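Local coordinates for interphotoreceptor retinoid-binding protein (Xenopus laevis, PDB 1J7X) that probably carries retinoids and related hydrophobic ligands between the photoreceptors and the retinal pigment epithelium, at residues L15-E23 with V256-I264. Sequence-based numbering, arbitrary orientation.
Sequences LANNYAFSE and VTVPIINFI
The loop leaving helix 2-18 packs against the break in strand 254-265, Ala20 lying on Pro259 and Ile260, in a buried contact at the narrow junction between the N-terminal helices and the larger sheet-bearing body. One backbone hydrogen bond ties the two segments: Ala20 N donates to Pro259 O at 2.8 Å, nearly straight (160° at the hydrogen). Just upstream, Asn18 O receives a CA-H...O contact from Ile260 CA at 3.4 Å, and the CG2 branch of Ile260 lies near the same oxygen. Tyr19, the first residue to leave helical geometry, packs its backbone CA on Val258 CG1 (3.6 Å). With its CG anti to the backbone N (chi1 180°), the Tyr19 ring runs beside Pro259 and presents an edge, CE1 meeting Pro259 CG in the ring plane at 3.4 Å; beyond it the hydroxyl bonds to Asp60. Strand 254-265, interrupted at Ile260, pairs antiparallel with strands 64-67, 173-179 and 244-248; by sequence 15-23 belongs to the IRBP-type N-terminal region and 256-264 to the peptidase S41 family of the ClpP/crotonase clan. Farther along, Ala20 CB points at the strand and rests 3.6 Å from Asn262 ND2. That nitrogen also sits over the centre of the Phe21 ring, 3.1 Å above its plane, with amide and ring planes 58° apart, consistent with an amide N-H directed at the pi face. Replacing Phe21 by an alanine is likely to leave ND2 without its aromatic partner and open a gap beside Ala20. The other end of that amide is fixed separately, OD1 accepting a hydrogen bond from Arg62, while Arg24 makes a cation-pi contact with the Phe21 ring.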
ATOM      1  N   LEU A  15     -22.104   1.658  -8.140  1.00 25.34           N
ATOM      2  CA  LEU A  15     -21.903   0.691  -7.050  1.00 25.94           C
ATOM      3  C   LEU A  15     -22.136  -0.734  -7.508  1.00 28.66           C
ATOM      4  O   LEU A  15     -21.314  -1.556  -7.324  1.00 29.01           O
ATOM      5  CB  LEU A  15     -22.808   1.009  -5.896  1.00 25.03           C
ATOM      6  CG  LEU A  15     -22.586   2.299  -5.157  1.00 22.78           C
ATOM      7  CD1 LEU A  15     -23.680   2.531  -4.170  1.00 28.50           C
ATOM      8  CD2 LEU A  15     -21.225   2.221  -4.496  1.00 25.00           C
ATOM      9  N   ALA A  16     -23.249  -0.992  -8.224  1.00 30.10           N
ATOM     10  CA  ALA A  16     -23.595  -2.334  -8.659  1.00 30.42           C
ATOM     11  C   ALA A  16     -22.517  -2.930  -9.536  1.00 30.76           C
ATOM     12  O   ALA A  16     -22.185  -4.071  -9.468  1.00 30.60           O
ATOM     13  CB  ALA A  16     -24.951  -2.307  -9.429  1.00 29.91           C
ATOM     14  N   ASN A  17     -21.930  -2.111 -10.377  1.00 32.07           N
ATOM     15  CA  ASN A  17     -20.947  -2.618 -11.309  1.00 32.38           C
ATOM     16  C   ASN A  17     -19.484  -2.522 -10.877  1.00 30.49           C
ATOM     17  O   ASN A  17     -18.685  -3.246 -11.401  1.00 29.01           O
ATOM     18  CB  ASN A  17     -21.086  -1.904 -12.581  1.00 32.96           C
ATOM     19  CG  ASN A  17     -22.469  -2.134 -13.196  1.00 36.43           C
ATOM     20  OD1 ASN A  17     -22.912  -3.302 -13.314  1.00 40.96           O
ATOM     21  ND2 ASN A  17     -23.132  -1.054 -13.590  1.00 38.90           N
ATOM     22  N   ASN A  18     -19.194  -1.712  -9.875  1.00 28.52           N
ATOM     23  CA  ASN A  18     -17.767  -1.522  -9.478  1.00 27.99           C
ATOM     24  C   ASN A  18     -17.340  -1.768  -8.034  1.00 28.26           C
ATOM     25  O   ASN A  18     -16.175  -2.067  -7.790  1.00 30.35           O
ATOM     26  CB  ASN A  18     -17.339  -0.149  -9.907  1.00 27.25           C
ATOM     27  CG  ASN A  18     -17.665   0.142 -11.379  1.00 31.56           C
ATOM     28  OD1 ASN A  18     -18.691   0.759 -11.717  1.00 33.72           O
ATOM     29  ND2 ASN A  18     -16.756  -0.154 -12.215  1.00 26.74           N
ATOM     30  N   TYR A  19     -18.249  -1.606  -7.087  1.00 26.14           N
ATOM     31  CA  TYR A  19     -17.868  -1.639  -5.665  1.00 26.37           C
ATOM     32  C   TYR A  19     -17.302  -3.005  -5.316  1.00 28.21           C
ATOM     33  O   TYR A  19     -18.011  -4.043  -5.443  1.00 27.41           O
ATOM     34  CB  TYR A  19     -19.075  -1.322  -4.789  1.00 22.48           C
ATOM     35  CG  TYR A  19     -18.815  -1.336  -3.337  1.00 22.33           C
ATOM     36  CD1 TYR A  19     -17.643  -0.760  -2.826  1.00 19.42           C
ATOM     37  CD2 TYR A  19     -19.705  -1.844  -2.441  1.00 21.25           C
ATOM     38  CE1 TYR A  19     -17.402  -0.695  -1.506  1.00 17.03           C
ATOM     39  CE2 TYR A  19     -19.382  -1.889  -1.073  1.00 21.19           C
ATOM     40  CZ  TYR A  19     -18.241  -1.203  -0.600  1.00 16.05           C
ATOM     41  OH  TYR A  19     -17.980  -1.213   0.744  1.00 23.20           O
ATOM     42  N   ALA A  20     -16.079  -3.012  -4.805  1.00 27.25           N
ATOM     43  CA  ALA A  20     -15.425  -4.287  -4.458  1.00 28.83           C
ATOM     44  C   ALA A  20     -16.253  -5.290  -3.666  1.00 28.44           C
ATOM     45  O   ALA A  20     -16.099  -6.490  -3.845  1.00 28.66           O
ATOM     46  CB  ALA A  20     -14.179  -4.053  -3.695  1.00 27.68           C
ATOM     47  N   PHE A  21     -17.066  -4.813  -2.745  1.00 27.62           N
ATOM     48  CA  PHE A  21     -17.872  -5.684  -1.888  1.00 29.42           C
ATOM     49  C   PHE A  21     -19.251  -5.906  -2.567  1.00 30.72           C
ATOM     50  O   PHE A  21     -20.230  -5.391  -2.104  1.00 31.04           O
ATOM     51  CB  PHE A  21     -18.077  -5.085  -0.535  1.00 28.99           C
ATOM     52  CG  PHE A  21     -16.922  -5.241   0.423  1.00 28.95           C
ATOM     53  CD1 PHE A  21     -16.595  -6.476   0.931  1.00 29.94           C
ATOM     54  CD2 PHE A  21     -16.182  -4.150   0.826  1.00 27.64           C
ATOM     55  CE1 PHE A  21     -15.637  -6.607   1.769  1.00 29.05           C
ATOM     56  CE2 PHE A  21     -15.182  -4.302   1.680  1.00 24.77           C
ATOM     57  CZ  PHE A  21     -14.886  -5.509   2.168  1.00 29.44           C
ATOM     58  N   SER A  22     -19.286  -6.698  -3.634  1.00 31.24           N
ATOM     59  CA  SER A  22     -20.541  -7.051  -4.332  1.00 33.11           C
ATOM     60  C   SER A  22     -21.688  -7.547  -3.468  1.00 31.85           C
ATOM     61  O   SER A  22     -22.897  -7.253  -3.744  1.00 32.04           O
ATOM     62  CB  SER A  22     -20.216  -7.990  -5.487  1.00 36.23           C
ATOM     63  OG  SER A  22     -19.846  -9.260  -4.973  1.00 38.00           O
ATOM     64  N   GLU A  23     -21.294  -8.238  -2.419  1.00 31.86           N
ATOM     65  CA  GLU A  23     -22.232  -8.839  -1.513  1.00 33.01           C
ATOM     66  C   GLU A  23     -22.982  -7.821  -0.773  1.00 32.48           C
ATOM     67  O   GLU A  23     -23.964  -8.132  -0.148  1.00 30.62           O
ATOM     68  CB  GLU A  23     -21.514  -9.840  -0.579  1.00 35.68           C
ATOM     69  CG  GLU A  23     -20.507  -9.229   0.374  1.00 38.80           C
ATOM     70  CD  GLU A  23     -19.040  -9.383  -0.040  1.00 41.22           C
ATOM     71  OE1 GLU A  23     -18.714  -9.044  -1.211  1.00 40.09           O
ATOM     72  OE2 GLU A  23     -18.246  -9.853   0.860  1.00 44.05           O
ATOM     73  N   VAL A 256     -17.734  10.247  -7.165  1.00 21.99           N
ATOM     74  CA  VAL A 256     -17.617   9.181  -6.175  1.00 22.77           C
ATOM     75  C   VAL A 256     -16.361   8.310  -6.352  1.00 19.56           C
ATOM     76  O   VAL A 256     -16.041   7.838  -7.417  1.00 21.60           O
ATOM     77  CB  VAL A 256     -18.925   8.323  -6.063  1.00 21.03           C
ATOM     78  CG1 VAL A 256     -19.079   7.474  -7.325  1.00 20.05           C
ATOM     79  CG2 VAL A 256     -18.888   7.370  -4.862  1.00 23.60           C
ATOM     80  N   THR A 257     -15.576   8.095  -5.275  1.00 18.38           N
ATOM     81  CA  THR A 257     -14.461   7.194  -5.301  1.00 20.05           C
ATOM     82  C   THR A 257     -14.896   5.927  -4.757  1.00 18.75           C
ATOM     83  O   THR A 257     -15.530   5.874  -3.675  1.00 18.29           O
ATOM     84  CB  THR A 257     -13.264   7.682  -4.383  1.00 22.76           C
ATOM     85  OG1 THR A 257     -12.849   8.954  -4.795  1.00 25.44           O
ATOM     86  CG2 THR A 257     -12.061   6.740  -4.519  1.00 21.82           C
ATOM     87  N   VAL A 258     -14.702   4.919  -5.571  1.00 17.96           N
ATOM     88  CA  VAL A 258     -15.147   3.576  -5.259  1.00 20.93           C
ATOM     89  C   VAL A 258     -14.061   2.533  -5.229  1.00 20.54           C
ATOM     90  O   VAL A 258     -13.288   2.394  -6.186  1.00 20.95           O
ATOM     91  CB  VAL A 258     -16.236   3.127  -6.298  1.00 19.06           C
ATOM     92  CG1 VAL A 258     -16.711   1.760  -5.967  1.00 20.20           C
ATOM     93  CG2 VAL A 258     -17.360   4.114  -6.317  1.00 20.28           C
ATOM     94  N   PRO A 259     -13.928   1.795  -4.118  1.00 21.30           N
ATOM     95  CA  PRO A 259     -12.923   0.756  -4.112  1.00 21.88           C
ATOM     96  C   PRO A 259     -13.334  -0.362  -5.013  1.00 24.69           C
ATOM     97  O   PRO A 259     -14.411  -0.817  -4.851  1.00 25.08           O
ATOM     98  CB  PRO A 259     -12.874   0.321  -2.652  1.00 21.38           C
ATOM     99  CG  PRO A 259     -14.297   0.620  -2.160  1.00 21.42           C
ATOM    100  CD  PRO A 259     -14.606   1.899  -2.813  1.00 22.00           C
ATOM    101  N   ILE A 260     -12.544  -0.673  -6.032  1.00 24.92           N
ATOM    102  CA  ILE A 260     -12.870  -1.750  -6.957  1.00 24.46           C
ATOM    103  C   ILE A 260     -12.112  -3.002  -6.605  1.00 27.09           C
ATOM    104  O   ILE A 260     -12.373  -4.066  -7.115  1.00 26.81           O
ATOM    105  CB  ILE A 260     -12.535  -1.357  -8.383  1.00 25.45           C
ATOM    106  CG1 ILE A 260     -10.977  -1.176  -8.508  1.00 28.68           C
ATOM    107  CG2 ILE A 260     -13.232  -0.057  -8.826  1.00 22.42           C
ATOM    108  CD1 ILE A 260     -10.509  -0.964  -9.938  1.00 35.94           C
ATOM    109  N   ILE A 261     -11.177  -2.922  -5.658  1.00 25.27           N
ATOM    110  CA  ILE A 261     -10.436  -4.071  -5.297  1.00 24.17           C
ATOM    111  C   ILE A 261     -10.448  -4.297  -3.837  1.00 25.00           C
ATOM    112  O   ILE A 261     -10.282  -3.314  -3.044  1.00 23.62           O
ATOM    113  CB  ILE A 261      -8.948  -3.784  -5.734  1.00 25.34           C
ATOM    114  CG1 ILE A 261      -8.778  -3.979  -7.221  1.00 29.96           C
ATOM    115  CG2 ILE A 261      -8.004  -4.673  -4.988  1.00 27.93           C
ATOM    116  CD1 ILE A 261      -7.517  -3.430  -7.804  1.00 32.08           C
ATOM    117  N   ASN A 262     -10.508  -5.528  -3.407  1.00 25.59           N
ATOM    118  CA  ASN A 262     -10.400  -5.863  -2.004  1.00 23.69           C
ATOM    119  C   ASN A 262      -9.072  -6.556  -1.848  1.00 23.30           C
ATOM    120  O   ASN A 262      -8.644  -7.318  -2.772  1.00 25.33           O
ATOM    121  CB  ASN A 262     -11.577  -6.774  -1.510  1.00 23.73           C
ATOM    122  CG  ASN A 262     -12.689  -5.946  -0.857  1.00 25.57           C
ATOM    123  OD1 ASN A 262     -12.416  -4.783  -0.400  1.00 22.64           O
ATOM    124  ND2 ASN A 262     -13.911  -6.385  -0.970  1.00 26.36           N
ATOM    125  N   PHE A 263      -8.419  -6.276  -0.731  1.00 22.60           N
ATOM    126  CA  PHE A 263      -7.112  -6.778  -0.441  1.00 22.21           C
ATOM    127  C   PHE A 263      -7.195  -7.614   0.818  1.00 23.36           C
ATOM    128  O   PHE A 263      -7.438  -7.112   1.947  1.00 20.81           O
ATOM    129  CB  PHE A 263      -6.141  -5.592  -0.270  1.00 22.22           C
ATOM    130  CG  PHE A 263      -4.704  -5.959  -0.022  1.00 25.10           C
ATOM    131  CD1 PHE A 263      -4.296  -6.528   1.216  1.00 24.99           C
ATOM    132  CD2 PHE A 263      -3.749  -5.604  -0.942  1.00 25.89           C
ATOM    133  CE1 PHE A 263      -2.935  -6.608   1.458  1.00 27.34           C
ATOM    134  CE2 PHE A 263      -2.390  -5.841  -0.766  1.00 21.80           C
ATOM    135  CZ  PHE A 263      -1.972  -6.302   0.483  1.00 21.69           C
ATOM    136  N   ILE A 264      -7.138  -8.953   0.639  1.00 23.41           N
ATOM    137  CA  ILE A 264      -7.267  -9.880   1.743  1.00 23.06           C
ATOM    138  C   ILE A 264      -5.953 -10.490   2.085  1.00 22.95           C
ATOM    139  O   ILE A 264      -5.312 -11.102   1.190  1.00 22.36           O
ATOM    140  CB  ILE A 264      -8.354 -11.023   1.384  1.00 24.03           C
ATOM    141  CG1 ILE A 264      -9.597 -10.407   0.832  1.00 30.84           C
ATOM    142  CG2 ILE A 264      -8.531 -11.891   2.574  1.00 25.08           C
ATOM    143  CD1 ILE A 264     -10.590 -11.442   0.280  1.00 39.85           C
TER